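Local coordinates for malate synthase (Haloferax volcanii, PDB 3OYX), which catalyses the magnesium-dependent Claisen condensation of acetyl-CoA with glyoxylate and hydrolysis of the resulting malyl-CoA to malate and CoA in the glyoxylate cycle, at residues M153-E158 with F184-G189; E190-K195 with D388-Q393; E239-R244 with L254-L259. All blocks are in the same frame, centred on the assembly; numbering follows the deposited sequence. Where two conformers were deposited one is given.

How the interactions relate
Following the chain from the N terminus, interaction 1 comes first: strand 152-157 runs out, two short helices intervene, and strand 183-188 returns beside it, closing a short loop within the barrel sheet. Interaction 2 opens at once, because helix 190-196 follows strand 183-188 directly; it closes only at helix 389-393, pulling a late part of the chain over the active site. Within that long loop sits interaction 3, a local closure of helix 238-249 onto strand 255-258. All three reach the same glyoxylate. Glu158 and Asp192 join interactions 1 and 2 through magnesium, Trp257 packs on Ile156 and Val187 of interaction 1, and a Glu190-Arg244 salt bridge links interactions 2 and 3.

Interaction 1 of 3, residues M153-E158 with F184-G189. With MG (magnesium ion), chain D; GLV (glyoxylic acid), chain B.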
loop_
_atom_site.group_PDB
_atom_site.type_symbol
_atom_site.label_atom_id
_atom_site.label_comp_id
_atom_site.label_asym_id
_atom_site.label_seq_id
_atom_site.Cartn_x
_atom_site.Cartn_y
_atom_site.Cartn_z
ATOM N N MET A 153 19.616 -14.245 10.027
ATOM C CA MET A 153 18.625 -13.574 10.883
ATOM C C MET A 153 17.326 -13.442 10.115
ATOM O O MET A 153 17.379 -13.039 8.936
ATOM C CB MET A 153 19.085 -12.157 11.260
ATOM C CG MET A 153 18.129 -11.332 12.153
ATOM S SD MET A 153 18.841 -9.702 12.496
ATOM C CE MET A 153 17.433 -8.637 12.743
ATOM N N SER A 154 16.180 -13.722 10.741
ATOM C CA SER A 154 14.920 -13.543 10.073
ATOM C C SER A 154 14.052 -12.744 11.002
ATOM O O SER A 154 14.147 -12.896 12.238
ATOM C CB SER A 154 14.227 -14.888 9.789
ATOM O OG SER A 154 14.900 -15.638 8.786
ATOM N N VAL A 155 13.172 -11.897 10.475
ATOM C CA VAL A 155 12.451 -11.082 11.417
ATOM C C VAL A 155 10.997 -11.326 11.196
ATOM O O VAL A 155 10.616 -11.654 10.070
ATOM C CB VAL A 155 12.835 -9.616 11.233
ATOM C CG1 VAL A 155 14.329 -9.440 11.633
ATOM C CG2 VAL A 155 12.589 -9.188 9.783
ATOM N N ILE A 156 10.205 -11.204 12.251
ATOM C CA ILE A 156 8.791 -11.205 12.111
ATOM C C ILE A 156 8.416 -9.739 11.947
ATOM O O ILE A 156 8.783 -8.875 12.790
ATOM C CB ILE A 156 8.058 -11.786 13.352
ATOM C CG1 ILE A 156 8.561 -13.194 13.750
ATOM C CG2 ILE A 156 6.573 -11.888 13.041
ATOM C CD1 ILE A 156 8.411 -14.275 12.709
ATOM N N ILE A 157 7.716 -9.430 10.860
ATOM C CA ILE A 157 7.152 -8.125 10.667
ATOM C C ILE A 157 5.796 -8.049 11.364
ATOM O O ILE A 157 4.766 -8.514 10.835
ATOM C CB ILE A 157 6.996 -7.823 9.188
ATOM C CG1 ILE A 157 8.355 -8.094 8.498
ATOM C CG2 ILE A 157 6.369 -6.369 9.034
ATOM C CD1 ILE A 157 9.444 -6.986 8.669
ATOM N N GLU A 158 5.776 -7.484 12.562
ATOM C CA GLU A 158 4.487 -7.489 13.277
ATOM C C GLU A 158 4.222 -6.228 14.072
ATOM O O GLU A 158 3.565 -6.273 15.145
ATOM C CB GLU A 158 4.383 -8.712 14.201
ATOM C CG GLU A 158 5.533 -8.907 15.184
ATOM C CD GLU A 158 5.581 -10.340 15.763
ATOM O OE1 GLU A 158 4.595 -11.103 15.624
ATOM O OE2 GLU A 158 6.621 -10.712 16.342
ATOM N N PHE A 184 17.424 -13.061 6.149
ATOM C CA PHE A 184 17.026 -14.140 5.293
ATOM C C PHE A 184 15.544 -14.035 5.041
ATOM O O PHE A 184 15.165 -13.604 3.930
ATOM C CB PHE A 184 17.577 -15.490 5.801
ATOM C CG PHE A 184 16.981 -16.691 5.123
ATOM C CD1 PHE A 184 16.811 -16.724 3.740
ATOM C CD2 PHE A 184 16.558 -17.792 5.890
ATOM C CE1 PHE A 184 16.239 -17.880 3.119
ATOM C CE2 PHE A 184 15.977 -18.921 5.294
ATOM C CZ PHE A 184 15.817 -18.964 3.900
ATOM N N LEU A 185 14.711 -14.308 6.047
ATOM C CA LEU A 185 13.248 -14.144 5.872
ATOM C C LEU A 185 12.574 -12.873 6.440
ATOM O O LEU A 185 12.924 -12.383 7.545
ATOM C CB LEU A 185 12.471 -15.346 6.419
ATOM C CG LEU A 185 12.912 -16.765 6.089
ATOM C CD1 LEU A 185 12.189 -17.715 7.026
ATOM C CD2 LEU A 185 12.625 -17.096 4.664
ATOM N N LEU A 186 11.559 -12.389 5.722
ATOM C CA LEU A 186 10.730 -11.321 6.237
ATOM C C LEU A 186 9.373 -11.977 6.302
ATOM O O LEU A 186 8.778 -12.318 5.252
ATOM C CB LEU A 186 10.678 -10.127 5.290
ATOM C CG LEU A 186 12.061 -9.621 4.892
ATOM C CD1 LEU A 186 11.942 -8.468 3.877
ATOM C CD2 LEU A 186 12.812 -9.258 6.182
ATOM N N VAL A 187 8.902 -12.164 7.537
ATOM C CA VAL A 187 7.831 -13.089 7.787
ATOM C C VAL A 187 6.757 -12.228 8.394
ATOM O O VAL A 187 6.984 -11.699 9.464
ATOM C CB VAL A 187 8.239 -14.109 8.902
ATOM C CG1 VAL A 187 7.110 -15.131 9.172
ATOM C CG2 VAL A 187 9.589 -14.798 8.601
ATOM N N ASP A 188 5.573 -12.167 7.795
ATOM C CA ASP A 188 4.470 -11.434 8.405
ATOM C C ASP A 188 3.987 -12.112 9.662
ATOM O O ASP A 188 3.894 -13.316 9.721
ATOM C CB ASP A 188 3.317 -11.216 7.403
ATOM C CG ASP A 188 3.672 -10.155 6.384
ATOM O OD1 ASP A 188 4.512 -9.325 6.812
ATOM O OD2 ASP A 188 3.193 -10.154 5.208
ATOM N N GLY A 189 3.659 -11.322 10.671
ATOM C CA GLY A 189 3.028 -11.862 11.870
ATOM C C GLY A 189 1.738 -11.131 12.077
ATOM O O GLY A 189 1.636 -10.202 12.883
HETATM MG MG MG D . 3.785 -12.625 16.856
HETATM C C1 GLV B . 3.430 -14.119 14.663
HETATM O O1 GLV B . 4.145 -14.078 15.670
HETATM C C2 GLV B . 2.161 -13.397 14.824
HETATM O O2 GLV B . 1.291 -13.550 13.970
HETATM O O3 GLV B . 2.020 -12.537 15.867
HETATM O O HOH W 1 5.594 -12.706 17.880
HETATM O O HOH W 2 3.067 -14.317 18.207
#
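Glu158 and Gly189 meet where two neighbouring strands end, CB of Glu158 lying 3.4 Å from O of Gly189. With CG between backbone N and carbonyl carbon (chi1 53°) and the chain extended beyond it, the glutamate reaches the magnesium ion, which OE1 binds at 2.1 Å. OE1 on the metal and OE2 on the N-H of Glu123 hold the carboxylate's rotation. Behind this first shell, Gly189 N donates to Ile157 O at 3.0 Å. The parallel pairing then runs back through Ile157 N to Val187 O, Val187 N to Val155 O and Val155 N to Leu185 O. These are adjacent strands of a (beta/alpha)8 barrel, with Glu158 just past the C-terminal end of one and Asp192 in the helix that follows the other. Ile156 and Val187 turn to the inside, CD1 of Ile156 sitting 3.8 Å from CB of Val187, and Trp257 packs against both. On the outward face Val155 and Leu186 lie side by side, CG2 of Val155 3.6 Å from CD2 of Leu186, under helices 127-143 and 210-223. Further back, Ser154 OG accepts the N-H of Leu185 at 3.1 Å, and Phe184 N to Met153 O closes the far end.

Interaction 2 of 3, residues E190-K195 with D388-Q393; sequences EVDYTK and DEATYQ. With MG (magnesium ion), chain D; GLV (glyoxylic acid), chain B; GLV (glyoxylic acid), chain C.
The carboxylate of Asp192 divides its two oxygens between metal and protein: OD2 binds the magnesium ion at 2.0 Å, while OD1 rests 3.4 Å from CB of Ala390. Beside Asp192, Val191 holds CG1 anti to its amide nitrogen (chi1 -172°), which carries this methyl to 3.4 Å from CB of Ala390. Val191 and Asp192 also grip the substrate through their backbone N-H groups. Val191 N donates to glyoxylate O2 at 2.8 Å and Asp192 N to O3, also at 2.8 Å, so the N-terminal turn of helix 190-196 offers its N-H groups, and probably its dipole, to the bound anion.

One turn on, CD of Lys195 packs against CB of Gln393, a residue modelled in two conformers, so the closeness is approximate. Bends at chi3 (40°) and chi4 (54°) swing NZ back to Asp192 O at 3.2 Å, with a long salt bridge to OD1. Cutting Lys195 down to an alanine here is likely to leave Gln393 CB without its apolar neighbour and Asp192 OD1 without that compensating charge.

Asp388, the predicted proton acceptor, occupies the N-cap position of helix 389-393, its OD1 3.3 Å from O2 of a second glyoxylate. Glu158 also ligates the metal, completing a magnesium-glyoxylate site at the C-terminal mouth of a TIM barrel, over which the start of a later helix places the presumed catalytic aspartate.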
loop_
_atom_site.group_PDB
_atom_site.type_symbol
_atom_site.label_atom_id
_atom_site.label_comp_id
_atom_site.label_asym_id
_atom_site.label_seq_id
_atom_site.Cartn_x
_atom_site.Cartn_y
_atom_site.Cartn_z
ATOM N N GLU A 190 0.739 -11.574 11.319
ATOM C CA GLU A 190 -0.585 -10.944 11.342
ATOM C C GLU A 190 -1.215 -10.860 12.738
ATOM O O GLU A 190 -2.073 -9.986 12.969
ATOM C CB GLU A 190 -1.572 -11.597 10.363
ATOM C CG GLU A 190 -1.440 -11.075 8.968
ATOM C CD GLU A 190 -0.454 -11.860 8.166
ATOM O OE1 GLU A 190 0.408 -12.570 8.741
ATOM O OE2 GLU A 190 -0.539 -11.782 6.928
ATOM N N VAL A 191 -0.818 -11.740 13.654
ATOM C CA VAL A 191 -1.450 -11.715 14.990
ATOM C C VAL A 191 -1.029 -10.466 15.797
ATOM O O VAL A 191 -1.857 -9.613 16.101
ATOM C CB VAL A 191 -1.280 -13.036 15.806
ATOM C CG1 VAL A 191 -2.133 -12.975 17.057
ATOM C CG2 VAL A 191 -1.757 -14.206 14.965
ATOM N N ASP A 192 0.243 -10.356 16.145
ATOM C CA ASP A 192 0.704 -9.238 16.905
ATOM C C ASP A 192 0.539 -7.964 16.101
ATOM O O ASP A 192 0.271 -6.902 16.687
ATOM C CB ASP A 192 2.152 -9.464 17.240
ATOM C CG ASP A 192 2.320 -10.431 18.380
ATOM O OD1 ASP A 192 1.654 -10.171 19.392
ATOM O OD2 ASP A 192 3.078 -11.429 18.260
ATOM N N TYR A 193 0.616 -8.070 14.768
ATOM C CA TYR A 193 0.416 -6.900 13.912
ATOM C C TYR A 193 -0.980 -6.300 14.045
ATOM O O TYR A 193 -1.106 -5.054 14.152
ATOM C CB TYR A 193 0.743 -7.230 12.464
ATOM C CG TYR A 193 0.601 -6.124 11.432
ATOM C CD1 TYR A 193 1.654 -5.254 11.175
ATOM C CD2 TYR A 193 -0.562 -6.021 10.662
ATOM C CE1 TYR A 193 1.547 -4.248 10.210
ATOM C CE2 TYR A 193 -0.698 -5.062 9.685
ATOM C CZ TYR A 193 0.377 -4.167 9.448
ATOM O OH TYR A 193 0.233 -3.183 8.483
ATOM N N THR A 194 -2.005 -7.160 14.113
ATOM C CA THR A 194 -3.393 -6.737 14.310
ATOM C C THR A 194 -3.491 -5.940 15.554
ATOM O O THR A 194 -4.076 -4.867 15.542
ATOM C CB THR A 194 -4.381 -7.923 14.377
ATOM O OG1 THR A 194 -4.388 -8.530 13.098
ATOM C CG2 THR A 194 -5.860 -7.461 14.656
ATOM N N LYS A 195 -2.852 -6.431 16.607
ATOM C CA LYS A 195 -2.786 -5.710 17.847
ATOM C C LYS A 195 -2.063 -4.354 17.746
ATOM O O LYS A 195 -2.559 -3.326 18.191
ATOM C CB LYS A 195 -2.040 -6.609 18.845
ATOM C CG LYS A 195 -1.865 -5.942 20.172
ATOM C CD LYS A 195 -0.756 -6.612 21.044
ATOM C CE LYS A 195 0.591 -7.120 20.387
ATOM N NZ LYS A 195 1.421 -6.203 19.566
ATOM N N ASP A 388 -2.609 -17.871 22.266
ATOM C CA ASP A 388 -1.474 -17.328 23.054
ATOM C C ASP A 388 -1.532 -15.830 23.473
ATOM O O ASP A 388 -2.618 -15.214 23.565
ATOM C CB ASP A 388 -0.073 -17.775 22.536
ATOM C CG ASP A 388 0.076 -17.755 21.007
ATOM O OD1 ASP A 388 -0.124 -16.705 20.356
ATOM O OD2 ASP A 388 0.474 -18.809 20.464
ATOM N N GLU A 389 -0.367 -15.262 23.793
ATOM C CA GLU A 389 -0.300 -13.873 24.272
ATOM C C GLU A 389 -0.551 -12.897 23.123
ATOM O O GLU A 389 -1.040 -11.793 23.318
ATOM C CB GLU A 389 1.015 -13.590 25.026
ATOM C CG GLU A 389 0.901 -12.496 26.111
ATOM C CD GLU A 389 -0.364 -12.601 26.986
ATOM O OE1 GLU A 389 -1.071 -13.644 26.970
ATOM O OE2 GLU A 389 -0.664 -11.614 27.691
ATOM N N ALA A 390 -0.218 -13.346 21.921
ATOM C CA ALA A 390 -0.608 -12.677 20.683
ATOM C C ALA A 390 -2.140 -12.677 20.426
ATOM O O ALA A 390 -2.723 -11.627 20.089
ATOM C CB ALA A 390 0.184 -13.262 19.500
ATOM N N THR A 391 -2.791 -13.829 20.609
ATOM C CA THR A 391 -4.240 -13.904 20.430
ATOM C C THR A 391 -4.920 -13.116 21.566
ATOM O O THR A 391 -5.900 -12.439 21.312
ATOM C CB THR A 391 -4.808 -15.384 20.211
ATOM O OG1 THR A 391 -3.829 -16.229 19.594
ATOM C CG2 THR A 391 -6.093 -15.429 19.310
ATOM N N TYR A 392 -4.366 -13.145 22.781
ATOM C CA TYR A 392 -4.939 -12.392 23.926
ATOM C C TYR A 392 -4.954 -10.855 23.764
ATOM O O TYR A 392 -6.016 -10.214 23.691
ATOM C CB TYR A 392 -4.196 -12.721 25.236
ATOM C CG TYR A 392 -4.671 -11.884 26.429
ATOM C CD1 TYR A 392 -6.016 -11.879 26.823
ATOM C CD2 TYR A 392 -3.767 -11.106 27.185
ATOM C CE1 TYR A 392 -6.448 -11.123 27.934
ATOM C CE2 TYR A 392 -4.198 -10.337 28.311
ATOM C CZ TYR A 392 -5.539 -10.352 28.667
ATOM O OH TYR A 392 -5.989 -9.619 29.754
ATOM N N GLN A 393 -3.740 -10.294 23.815
ATOM C CA GLN A 393 -3.508 -8.902 23.501
ATOM C C GLN A 393 -4.361 -8.483 22.296
ATOM O O GLN A 393 -5.253 -7.620 22.442
ATOM C CB GLN A 393 -2.016 -8.688 23.266
ATOM C CG GLN A 393 -1.216 -8.779 24.545
ATOM C CD GLN A 393 -1.873 -8.012 25.664
ATOM O OE1 GLN A 393 -2.580 -7.032 25.432
ATOM N NE2 GLN A 393 -1.647 -8.453 26.885
HETATM MG MG MG D . 3.785 -12.625 16.856
HETATM C C1 GLV B . 3.430 -14.119 14.663
HETATM O O1 GLV B . 4.145 -14.078 15.670
HETATM C C2 GLV B . 2.161 -13.397 14.824
HETATM O O2 GLV B . 1.291 -13.550 13.970
HETATM O O3 GLV B . 2.020 -12.537 15.867
HETATM C C1 GLV C . 1.536 -18.499 16.738
HETATM O O1 GLV C . 2.234 -19.396 17.210
HETATM C C2 GLV C . 1.865 -17.067 16.973
HETATM O O2 GLV C . 1.019 -16.211 17.253
HETATM O O3 GLV C . 3.135 -16.707 16.870
HETATM O O HOH W 2 3.067 -14.317 18.207
HETATM O O HOH W 1 5.594 -12.706 17.880
#

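Interaction 3 of 3, residues E239-R244 with L254-L259. With GLV (glyoxylic acid), chain B.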
loop_
_atom_site.group_PDB
_atom_site.type_symbol
_atom_site.label_atom_id
_atom_site.label_comp_id
_atom_site.label_asym_id
_atom_site.label_seq_id
_atom_site.Cartn_x
_atom_site.Cartn_y
_atom_site.Cartn_z
ATOM N N GLU A 239 -9.559 -25.252 3.094
ATOM C CA GLU A 239 -9.789 -24.591 1.804
ATOM C C GLU A 239 -9.419 -23.094 1.860
ATOM O O GLU A 239 -8.847 -22.566 0.901
ATOM C CB GLU A 239 -11.240 -24.827 1.330
ATOM C CG GLU A 239 -11.736 -23.934 0.172
ATOM C CD GLU A 239 -11.110 -24.242 -1.219
ATOM O OE1 GLU A 239 -10.579 -25.370 -1.445
ATOM O OE2 GLU A 239 -11.167 -23.335 -2.106
ATOM N N GLY A 240 -9.768 -22.455 2.991
ATOM C CA GLY A 240 -9.311 -21.123 3.450
ATOM C C GLY A 240 -7.801 -20.950 3.387
ATOM O O GLY A 240 -7.308 -19.976 2.826
ATOM N N TYR A 241 -7.072 -21.948 3.876
ATOM C CA TYR A 241 -5.618 -21.913 3.874
ATOM C C TYR A 241 -5.120 -21.937 2.475
ATOM O O TYR A 241 -4.085 -21.316 2.215
ATOM C CB TYR A 241 -5.038 -23.084 4.643
ATOM C CG TYR A 241 -3.567 -23.110 4.986
ATOM C CD1 TYR A 241 -2.931 -22.087 5.735
ATOM C CD2 TYR A 241 -2.814 -24.256 4.693
ATOM C CE1 TYR A 241 -1.523 -22.204 6.131
ATOM C CE2 TYR A 241 -1.466 -24.388 5.069
ATOM C CZ TYR A 241 -0.820 -23.369 5.785
ATOM O OH TYR A 241 0.506 -23.584 6.091
ATOM N N ARG A 242 -5.826 -22.633 1.592
ATOM C CA ARG A 242 -5.383 -22.733 0.211
ATOM C C ARG A 242 -5.724 -21.447 -0.520
ATOM O O ARG A 242 -4.947 -21.018 -1.355
ATOM C CB ARG A 242 -6.047 -23.877 -0.566
ATOM C CG ARG A 242 -5.854 -25.290 -0.037
ATOM C CD ARG A 242 -6.345 -26.281 -1.078
ATOM N NE ARG A 242 -6.150 -27.642 -0.608
ATOM C CZ ARG A 242 -7.101 -28.567 -0.528
ATOM N NH1 ARG A 242 -8.330 -28.292 -0.925
ATOM N NH2 ARG A 242 -6.807 -29.775 -0.057
ATOM N N GLU A 243 -6.892 -20.864 -0.246
ATOM C CA GLU A 243 -7.238 -19.560 -0.801
ATOM C C GLU A 243 -6.206 -18.468 -0.402
ATOM O O GLU A 243 -5.720 -17.707 -1.243
ATOM C CB GLU A 243 -8.665 -19.149 -0.401
ATOM C CG GLU A 243 -9.710 -19.654 -1.405
ATOM C CD GLU A 243 -11.126 -19.836 -0.827
ATOM O OE1 GLU A 243 -11.331 -19.666 0.413
ATOM O OE2 GLU A 243 -12.041 -20.156 -1.630
ATOM N N ARG A 244 -5.850 -18.423 0.881
ATOM C CA ARG A 244 -4.871 -17.488 1.324
ATOM C C ARG A 244 -3.534 -17.692 0.611
ATOM O O ARG A 244 -2.910 -16.726 0.252
ATOM C CB ARG A 244 -4.718 -17.560 2.830
ATOM C CG ARG A 244 -3.656 -16.646 3.276
ATOM C CD ARG A 244 -4.142 -15.232 2.979
ATOM N NE ARG A 244 -3.355 -14.439 3.862
ATOM C CZ ARG A 244 -3.741 -13.829 4.963
ATOM N NH1 ARG A 244 -5.002 -13.699 5.288
ATOM N NH2 ARG A 244 -2.772 -13.235 5.649
ATOM N N LEU A 254 5.559 -16.373 -1.475
ATOM C CA LEU A 254 5.438 -17.808 -1.793
ATOM C C LEU A 254 5.511 -18.789 -0.608
ATOM O O LEU A 254 5.423 -20.001 -0.796
ATOM C CB LEU A 254 6.437 -18.232 -2.890
ATOM C CG LEU A 254 6.356 -17.399 -4.164
ATOM C CD1 LEU A 254 7.450 -17.852 -5.142
ATOM C CD2 LEU A 254 4.971 -17.440 -4.870
ATOM N N GLY A 255 5.713 -18.295 0.602
ATOM C CA GLY A 255 5.822 -19.210 1.729
ATOM C C GLY A 255 4.794 -18.791 2.743
ATOM O O GLY A 255 4.382 -17.643 2.732
ATOM N N ILE A 256 4.354 -19.701 3.600
ATOM C CA ILE A 256 3.446 -19.272 4.639
ATOM C C ILE A 256 3.849 -19.991 5.897
ATOM O O ILE A 256 4.551 -20.987 5.838
ATOM C CB ILE A 256 1.996 -19.596 4.260
ATOM C CG1 ILE A 256 1.038 -19.197 5.387
ATOM C CG2 ILE A 256 1.861 -21.097 3.832
ATOM C CD1 ILE A 256 -0.321 -18.828 4.845
ATOM N N TRP A 257 3.420 -19.466 7.033
ATOM C CA TRP A 257 3.523 -20.175 8.303
ATOM C C TRP A 257 2.675 -21.487 8.293
ATOM O O TRP A 257 1.641 -21.568 7.603
ATOM C CB TRP A 257 2.999 -19.222 9.352
ATOM C CG TRP A 257 3.484 -19.387 10.748
ATOM C CD1 TRP A 257 3.252 -20.447 11.599
ATOM C CD2 TRP A 257 4.173 -18.409 11.510
ATOM N NE1 TRP A 257 3.786 -20.194 12.833
ATOM C CE2 TRP A 257 4.339 -18.937 12.813
ATOM C CE3 TRP A 257 4.637 -17.106 11.234
ATOM C CZ2 TRP A 257 4.978 -18.219 13.832
ATOM C CZ3 TRP A 257 5.309 -16.403 12.239
ATOM C CH2 TRP A 257 5.460 -16.964 13.515
ATOM N N SER A 258 3.116 -22.511 9.021
ATOM C CA SER A 258 2.343 -23.755 9.157
ATOM C C SER A 258 2.308 -24.078 10.652
ATOM O O SER A 258 3.310 -23.911 11.360
ATOM C CB SER A 258 2.982 -24.907 8.415
ATOM O OG SER A 258 2.782 -24.769 7.031
ATOM N N LEU A 259 1.136 -24.477 11.131
ATOM C CA LEU A 259 0.961 -24.714 12.539
ATOM C C LEU A 259 0.910 -26.211 12.872
ATOM O O LEU A 259 1.035 -26.585 14.021
ATOM C CB LEU A 259 -0.296 -23.997 12.987
ATOM C CG LEU A 259 -0.147 -22.482 13.061
ATOM C CD1 LEU A 259 -1.447 -21.892 13.507
ATOM C CD2 LEU A 259 0.945 -22.146 14.072
HETATM C C1 GLV B . 3.430 -14.119 14.663
HETATM O O1 GLV B . 4.145 -14.078 15.670
HETATM C C2 GLV B . 2.161 -13.397 14.824
HETATM O O2 GLV B . 1.291 -13.550 13.970
HETATM O O3 GLV B . 2.020 -12.537 15.867
#
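In the beta-alpha-beta unit formed by strand 226-229, helix 238-249 and strand 255-258, Tyr241 reaches from the helix down to the last strand. The two elements run roughly antiparallel, at 152°, with 10.7 Å between their axes, a span the tyrosine bridges. With CG anti to the backbone N (chi1 -169°) the ring extends off the helix, and its hydroxyl is gripped twice: OH donates to Trp257 O at 2.8 Å and accepts from Ser258 OG at 2.7 Å. Both partners lie at the edge of the ring near its plane. The hydroxyl approaches the Trp257 carbonyl 27° out of that carbonyl's plane. The buried phenol is thereby satisfied, and the pair of bonds fixes where the ring ends.

Ile256 packs beside it, CD1 standing 3.8 Å from CE1 of Tyr241 and CG2 3.6 Å from its OH. The shaft of Arg244 adds a looser apolar touch, CG to CD1 of Ile256 at 4.3 Å, while its guanidinium goes on to Asp229 and Glu190.

Between Ile256 and Ser258, Trp257 sends its indole the other way, into the barrel. CH2 comes within 3.7 Å of glyoxylate C1, and NE1 is hydrogen-bonded to Thr16 OG1, a residue that binds acetyl-CoA. Such alternation is typical of a strand in a (beta/alpha)8 barrel: Ile256 and Ser258 meet the outer helices, Trp257 the active site.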